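Local coordinates for hypothetical conserved protein (Geobacillus kaustophilus, PDB 2PCS) that is of unknown function but, as a CoxG-family protein of the Bet v 1-like clan, probably binds a ligand inside its helix-grip fold, at residues D69-P72 with P73-K77; L22-P25 with S26-S29; S136-F139 with K140-K144. One frame throughout, in Å; residues are numbered along the deposited sequence.

Contact 1: residues D69-P72 with P73-K77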
loop_
_atom_site.group_PDB
_atom_site.type_symbol
_atom_site.label_atom_id
_atom_site.label_comp_id
_atom_site.label_asym_id
_atom_site.label_seq_id
_atom_site.Cartn_x
_atom_site.Cartn_y
_atom_site.Cartn_z
ATOM N N ASP A 69 0.271 -6.778 -13.888
ATOM C CA ASP A 69 -1.091 -7.118 -14.341
ATOM C C ASP A 69 -1.938 -5.855 -14.429
ATOM O O ASP A 69 -3.053 -5.799 -13.991
ATOM C CB ASP A 69 -1.698 -8.176 -13.387
ATOM C CG ASP A 69 -2.882 -8.949 -13.984
ATOM O OD1 ASP A 69 -2.944 -9.157 -15.216
ATOM O OD2 ASP A 69 -3.766 -9.393 -13.203
ATOM N N ILE A 70 -1.373 -4.821 -15.004
ATOM C CA ILE A 70 -1.921 -3.499 -14.899
ATOM C C ILE A 70 -3.028 -3.325 -15.894
ATOM O O ILE A 70 -2.770 -3.370 -17.117
ATOM C CB ILE A 70 -0.898 -2.458 -15.229
ATOM C CG1 ILE A 70 0.296 -2.506 -14.230
ATOM C CG2 ILE A 70 -1.586 -1.132 -15.262
ATOM C CD1 ILE A 70 1.361 -1.332 -14.386
ATOM N N LYS A 71 -4.243 -3.082 -15.385
ATOM C CA LYS A 71 -5.366 -2.891 -16.235
ATOM C C LYS A 71 -6.256 -1.660 -16.187
ATOM O O LYS A 71 -7.141 -1.605 -15.370
ATOM C CB LYS A 71 -6.302 -4.101 -16.184
ATOM C CG LYS A 71 -5.705 -5.472 -16.558
ATOM C CD LYS A 71 -6.658 -6.560 -16.080
ATOM C CE LYS A 71 -6.079 -7.923 -16.199
ATOM N NZ LYS A 71 -5.231 -7.925 -17.437
ATOM N N PRO A 72 -5.897 -0.583 -16.863
ATOM C CA PRO A 72 -6.203 0.751 -16.435
ATOM C C PRO A 72 -7.705 0.892 -16.842
ATOM O O PRO A 72 -8.213 0.128 -17.713
ATOM C CB PRO A 72 -5.411 1.651 -17.390
ATOM C CG PRO A 72 -4.341 0.740 -17.968
ATOM C CD PRO A 72 -4.906 -0.627 -17.957
ATOM N N PRO A 73 -8.458 1.760 -16.154
ATOM C CA PRO A 73 -8.077 2.372 -14.913
ATOM C C PRO A 73 -8.674 1.571 -13.690
ATOM O O PRO A 73 -9.071 2.180 -12.703
ATOM C CB PRO A 73 -8.761 3.723 -15.066
ATOM C CG PRO A 73 -10.183 3.284 -15.590
ATOM C CD PRO A 73 -9.819 2.192 -16.580
ATOM N N TYR A 74 -8.697 0.238 -13.713
ATOM C CA TYR A 74 -9.461 -0.472 -12.687
ATOM C C TYR A 74 -8.815 -1.636 -11.917
ATOM O O TYR A 74 -9.377 -2.110 -10.951
ATOM C CB TYR A 74 -10.791 -1.001 -13.299
ATOM C CG TYR A 74 -10.544 -2.076 -14.327
ATOM C CD1 TYR A 74 -10.290 -1.740 -15.675
ATOM C CD2 TYR A 74 -10.544 -3.413 -13.967
ATOM C CE1 TYR A 74 -10.050 -2.726 -16.626
ATOM C CE2 TYR A 74 -10.290 -4.411 -14.912
ATOM C CZ TYR A 74 -10.042 -4.056 -16.242
ATOM O OH TYR A 74 -9.761 -5.046 -17.174
ATOM N N HIS A 75 -7.692 -2.165 -12.334
ATOM C CA HIS A 75 -7.131 -3.292 -11.626
ATOM C C HIS A 75 -5.602 -3.304 -11.683
ATOM O O HIS A 75 -5.028 -3.048 -12.721
ATOM C CB HIS A 75 -7.672 -4.560 -12.223
ATOM C CG HIS A 75 -6.884 -5.781 -11.852
ATOM N ND1 HIS A 75 -7.267 -6.638 -10.846
ATOM C CD2 HIS A 75 -5.730 -6.280 -12.357
ATOM C CE1 HIS A 75 -6.394 -7.627 -10.757
ATOM N NE2 HIS A 75 -5.463 -7.443 -11.681
ATOM N N TYR A 76 -4.922 -3.620 -10.579
ATOM C CA TYR A 76 -3.494 -4.019 -10.664
ATOM C C TYR A 76 -3.060 -4.970 -9.561
ATOM O O TYR A 76 -3.827 -5.268 -8.630
ATOM C CB TYR A 76 -2.578 -2.824 -10.762
ATOM C CG TYR A 76 -2.688 -1.899 -9.584
ATOM C CD1 TYR A 76 -3.779 -0.994 -9.464
ATOM C CD2 TYR A 76 -1.732 -1.928 -8.566
ATOM C CE1 TYR A 76 -3.886 -0.124 -8.352
ATOM C CE2 TYR A 76 -1.812 -1.071 -7.463
ATOM C CZ TYR A 76 -2.890 -0.185 -7.349
ATOM O OH TYR A 76 -2.944 0.655 -6.257
ATOM N N LYS A 77 -1.840 -5.510 -9.698
ATOM C CA LYS A 77 -1.233 -6.324 -8.669
ATOM C C LYS A 77 0.053 -5.674 -8.201
ATOM O O LYS A 77 0.674 -4.951 -8.946
ATOM C CB LYS A 77 -0.998 -7.743 -9.161
ATOM C CG LYS A 77 -2.288 -8.432 -9.514
ATOM C CD LYS A 77 -2.042 -9.918 -9.837
ATOM C CE LYS A 77 -3.317 -10.785 -9.826
ATOM N NZ LYS A 77 -3.116 -11.939 -10.801
#

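Contact 2: residues L22-P25 with S26-S29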
loop_
_atom_site.group_PDB
_atom_site.type_symbol
_atom_site.label_atom_id
_atom_site.label_comp_id
_atom_site.label_asym_id
_atom_site.label_seq_id
_atom_site.Cartn_x
_atom_site.Cartn_y
_atom_site.Cartn_z
ATOM N N LEU A 22 -3.255 6.660 -7.774
ATOM C CA LEU A 22 -2.620 5.418 -7.443
ATOM C C LEU A 22 -1.438 5.081 -8.379
ATOM O O LEU A 22 -0.559 4.286 -8.028
ATOM C CB LEU A 22 -3.670 4.312 -7.448
ATOM C CG LEU A 22 -4.723 4.301 -6.344
ATOM C CD1 LEU A 22 -5.746 3.260 -6.657
ATOM C CD2 LEU A 22 -4.097 4.052 -4.941
ATOM N N MET A 23 -1.430 5.653 -9.581
ATOM C CA MET A 23 -0.384 5.355 -10.557
ATOM C C MET A 23 0.680 6.456 -10.647
ATOM O O MET A 23 1.633 6.340 -11.413
ATOM C CB MET A 23 -0.988 5.080 -11.942
ATOM C CG MET A 23 -1.823 3.847 -12.009
ATOM S SD MET A 23 -0.934 2.305 -11.727
ATOM C CE MET A 23 -0.528 2.103 -13.437
ATOM N N ASP A 24 0.548 7.486 -9.823
ATOM C CA ASP A 24 1.475 8.622 -9.830
ATOM C C ASP A 24 2.574 8.470 -8.778
ATOM O O ASP A 24 2.308 8.722 -7.602
ATOM C CB ASP A 24 0.679 9.872 -9.498
ATOM C CG ASP A 24 1.387 11.151 -9.883
ATOM O OD1 ASP A 24 2.643 11.189 -9.987
ATOM O OD2 ASP A 24 0.659 12.146 -10.069
ATOM N N PRO A 25 3.802 8.075 -9.172
ATOM C CA PRO A 25 4.821 7.816 -8.141
ATOM C C PRO A 25 5.189 8.968 -7.198
ATOM O O PRO A 25 5.574 8.709 -6.072
ATOM C CB PRO A 25 6.042 7.307 -8.923
ATOM C CG PRO A 25 5.793 7.589 -10.316
ATOM C CD PRO A 25 4.311 7.809 -10.525
ATOM N N SER A 26 5.054 10.219 -7.623
ATOM C CA SER A 26 5.241 11.345 -6.684
ATOM C C SER A 26 4.172 11.418 -5.596
ATOM O O SER A 26 4.454 11.784 -4.466
ATOM C CB SER A 26 5.353 12.704 -7.404
ATOM O OG SER A 26 4.760 12.660 -8.698
ATOM N N ILE A 27 2.952 11.070 -5.948
ATOM C CA ILE A 27 1.862 11.056 -5.009
ATOM C C ILE A 27 1.988 9.857 -4.021
ATOM O O ILE A 27 1.666 9.987 -2.819
ATOM C CB ILE A 27 0.494 11.018 -5.799
ATOM C CG1 ILE A 27 0.388 12.220 -6.751
ATOM C CG2 ILE A 27 -0.750 10.843 -4.858
ATOM C CD1 ILE A 27 0.014 13.530 -6.069
ATOM N N LEU A 28 2.431 8.705 -4.531
ATOM C CA LEU A 28 2.604 7.532 -3.710
ATOM C C LEU A 28 3.700 7.777 -2.665
ATOM O O LEU A 28 3.486 7.553 -1.465
ATOM C CB LEU A 28 2.938 6.306 -4.563
ATOM C CG LEU A 28 1.898 5.811 -5.577
ATOM C CD1 LEU A 28 2.535 4.957 -6.717
ATOM C CD2 LEU A 28 0.788 5.051 -4.908
ATOM N N SER A 29 4.867 8.243 -3.111
ATOM C CA SER A 29 5.948 8.612 -2.190
ATOM C C SER A 29 5.487 9.408 -0.982
ATOM O O SER A 29 5.925 9.151 0.135
ATOM C CB SER A 29 7.027 9.421 -2.885
ATOM O OG SER A 29 8.205 9.314 -2.095
#

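Contact 3: residues S136-F139 with K140-K144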
loop_
_atom_site.group_PDB
_atom_site.type_symbol
_atom_site.label_atom_id
_atom_site.label_comp_id
_atom_site.label_asym_id
_atom_site.label_seq_id
_atom_site.Cartn_x
_atom_site.Cartn_y
_atom_site.Cartn_z
ATOM N N SER A 136 -4.678 2.032 6.188
ATOM C CA SER A 136 -5.590 3.189 6.468
ATOM C C SER A 136 -4.945 4.559 6.260
ATOM O O SER A 136 -5.560 5.458 5.657
ATOM C CB SER A 136 -6.152 3.167 7.877
ATOM O OG SER A 136 -6.644 1.885 8.177
ATOM N N ASP A 137 -3.714 4.711 6.744
ATOM C CA ASP A 137 -2.997 5.937 6.581
ATOM C C ASP A 137 -2.666 6.266 5.122
ATOM O O ASP A 137 -2.672 7.446 4.688
ATOM C CB ASP A 137 -1.698 5.906 7.389
ATOM C CG ASP A 137 -0.998 7.262 7.355
ATOM O OD1 ASP A 137 -1.561 8.217 7.959
ATOM O OD2 ASP A 137 0.045 7.389 6.664
ATOM N N PHE A 138 -2.368 5.222 4.350
ATOM C CA PHE A 138 -2.180 5.409 2.898
ATOM C C PHE A 138 -3.498 5.835 2.227
ATOM O O PHE A 138 -3.542 6.771 1.437
ATOM C CB PHE A 138 -1.664 4.117 2.283
ATOM C CG PHE A 138 -1.585 4.155 0.783
ATOM C CD1 PHE A 138 -0.512 4.790 0.127
ATOM C CD2 PHE A 138 -2.579 3.567 0.018
ATOM C CE1 PHE A 138 -0.442 4.818 -1.254
ATOM C CE2 PHE A 138 -2.489 3.591 -1.379
ATOM C CZ PHE A 138 -1.426 4.173 -2.012
ATOM N N PHE A 139 -4.569 5.129 2.523
ATOM C CA PHE A 139 -5.836 5.465 1.875
ATOM C C PHE A 139 -6.343 6.852 2.322
ATOM O O PHE A 139 -6.993 7.564 1.547
ATOM C CB PHE A 139 -6.858 4.347 2.060
ATOM C CG PHE A 139 -6.597 3.170 1.181
ATOM C CD1 PHE A 139 -6.680 1.888 1.674
ATOM C CD2 PHE A 139 -6.246 3.353 -0.138
ATOM C CE1 PHE A 139 -6.408 0.782 0.858
ATOM C CE2 PHE A 139 -5.962 2.259 -0.969
ATOM C CZ PHE A 139 -6.038 0.968 -0.454
ATOM N N LYS A 140 -5.949 7.250 3.549
ATOM C CA LYS A 140 -6.266 8.563 4.112
ATOM C C LYS A 140 -5.566 9.638 3.321
ATOM O O LYS A 140 -6.167 10.652 2.997
ATOM C CB LYS A 140 -5.841 8.642 5.587
ATOM C CG LYS A 140 -6.052 10.016 6.231
ATOM C CD LYS A 140 -5.218 10.249 7.494
ATOM C CE LYS A 140 -5.331 11.749 7.949
ATOM N NZ LYS A 140 -4.698 11.990 9.325
ATOM N N LYS A 141 -4.288 9.448 3.004
ATOM C CA LYS A 141 -3.579 10.528 2.311
ATOM C C LYS A 141 -3.956 10.571 0.843
ATOM O O LYS A 141 -3.934 11.644 0.222
ATOM C CB LYS A 141 -2.062 10.447 2.504
ATOM C CG LYS A 141 -1.560 10.750 3.934
ATOM C CD LYS A 141 -0.378 9.852 4.277
ATOM C CE LYS A 141 0.718 10.480 5.159
ATOM N NZ LYS A 141 1.971 9.581 5.161
ATOM N N ILE A 142 -4.295 9.409 0.281
ATOM C CA ILE A 142 -4.759 9.337 -1.101
ATOM C C ILE A 142 -6.071 10.093 -1.195
ATOM O O ILE A 142 -6.294 10.819 -2.150
ATOM C CB ILE A 142 -4.997 7.873 -1.597
ATOM C CG1 ILE A 142 -3.697 7.148 -1.874
ATOM C CG2 ILE A 142 -5.793 7.855 -2.885
ATOM C CD1 ILE A 142 -2.888 7.789 -2.899
ATOM N N GLN A 143 -6.942 9.907 -0.217
ATOM C CA GLN A 143 -8.229 10.582 -0.228
ATOM C C GLN A 143 -8.016 12.105 -0.220
ATOM O O GLN A 143 -8.719 12.841 -0.943
ATOM C CB GLN A 143 -9.161 10.088 0.889
ATOM C CG GLN A 143 -10.595 10.683 0.892
ATOM C CD GLN A 143 -11.347 10.649 -0.470
ATOM O OE1 GLN A 143 -12.224 9.811 -0.674
ATOM N NE2 GLN A 143 -11.016 11.584 -1.383
ATOM N N LYS A 144 -6.995 12.555 0.506
ATOM C CA LYS A 144 -6.661 13.950 0.545
ATOM C C LYS A 144 -6.153 14.445 -0.791
ATOM O O LYS A 144 -6.544 15.519 -1.234
ATOM C CB LYS A 144 -5.627 14.248 1.634
ATOM C CG LYS A 144 -4.747 15.446 1.265
ATOM C CD LYS A 144 -3.666 15.748 2.284
ATOM C CE LYS A 144 -3.190 17.213 2.187
ATOM N NZ LYS A 144 -2.308 17.532 3.367
#

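Contact 1: residues D69-P72 with P73-K77
K71 lays the start of its aliphatic chain over the ring of Y74, its CB 4.2 Å from the ring centroid in an off-centre CH-pi contact. A phenol suits this exposed corner because its ring can cover K71 O and the lysine methylenes while the hydroxyl stays at the surface. Alongside the same lysine chain, pointing the same way, stands the imidazole of H75, its CD2 3.8 Å from K71 CD. H75 NE2 donates to D69 OD2 at 3.0 Å, meeting the carboxylate from above its plane (52° out of it), with the two flat groups nearly perpendicular. A chi1 of -161° holds the D69 carboxylate between two lysines: K77 NZ forms a salt bridge to OD2 at 3.6 Å, and K71 NZ another to D69 OD1, with a weak hydrogen bond. H75 ND1 bonds to D96, so both imidazole nitrogens are held by acids, which fixes the ring's rotation. In the backbone, K71 N donates to H75 O at 2.8 Å, while K71 O accepts from Y74 N and H75 N together. Two residues thus face one, a classic beta bulge beside the cis peptide bond before P73, at the turn of the hairpin joining strands 59-71 and 75-84.

Contact 2: residues L22-P25 with S26-S29
D24 and S26 meet through their side-chain oxygens: S26 OG donates to D24 OD1 at 2.9 Å, approaching from above the carboxylate plane. The other carboxylate oxygen, OD2, lies 3.3 Å from I27 CG1, and the acid's CB rests near the same methylene, so the two side chains pass across each other, the aspartate crossing the near branch of the isoleucine. What brings the acid here is its first torsion (chi1 -162°), which swings CG away from the backbone N and round to the side where the first turn begins. D24 occupies the N-cap position of helix 25-31, a place that suits a short acid because the positive end of the helix dipole should favour a negative charge. With an alanine here, S26 OG would probably lose its carboxylate acceptor and I27 CG1 the acid that lies across it. P25 follows naturally, since a proline ring fits a first turn where no N-H is needed. The backbone then settles into helical pairing: L28 N donates to D24 O at 3.1 Å and S29 N to P25 O in a nearly straight bond (171°), with I27 N adding a weak bond to D24 O. Next outward is L28, whose CD1 reaches 3.4 Å from L22 O, its branched end turned back over the final carbonyl of helix 15-22, so that it packs where the two short helices join. Beyond, L28 also touches L38 of strand 35-42, S29 meets C35 at the start of that strand, and I27 reaches E145 on helix 124-148.

Contact 3: residues S136-F139 with K140-K144
I142 sets its CG1 over one face of the F138 ring, 3.9 Å from the centroid and 19° off the ring normal, a CH-pi contact between residues four apart on helix 124-148. The methylene is displaced toward the outer rim, so that CZ is the nearest ring atom at 3.7 Å, and CD1 follows over the same end. A chi1 of 174° turns the F138 ring away from its own backbone N and along the helix flank to where I142 stands one turn on. The edge of this ring meets F139 CE2 in its plane. A flat ring and a branched aliphatic chain suit this apolar side, since neither side chain carries a polar atom needing a partner. Beneath them the backbone is regular: I142 N donates to F138 O at 3.0 Å and Q143 N to F139 O at 2.9 Å.

The polar side is held more loosely. There K141 bends at chi2 and chi3 to bring NZ to D137 OD2, 3.3 Å away, as a salt bridge whose hydrogen bond is weak. Acid and lysine four residues apart lie one turn from each other, a common pairing on a helix surface, and here the lysine methylenes also run close past D137 O. K140, exposed and extended, takes its ammonium away from the next turn, and its NZ remains 5.1 Å from D137 OD1. S136 OG instead bonds to K132 O of the preceding turn.

Helix 124-148 packs F139 on I9 of strand 4-12 and on L107 and Y109 of strand 104-116; Q143 OE1 is hydrogen-bonded to K12 N, and F138, K141 and I142 lie against C31 of helix 25-31.

Overall arrangement
Each contact has a side chain near bound ligand of unknown identity: Y76 of contact 1 lies about 3 Å from it, and L28 of contact 2 and F138 of contact 3 about 4 Å. Contact 2 is the bridge. Its L22 CD2 touches Y76 OH at 3.8 Å and F138 CE2 at 3.9 Å, while L28 CD2 packs on F138 CZ at 3.7 Å. Contacts 1 and 3, with centres about 19 Å apart, do not touch; their nearest atoms are about 6 Å apart. Sheet hairpin, short helices and long helix probably line one pocket, consistent with the ligand-binding cavity of Bet v 1-like folds.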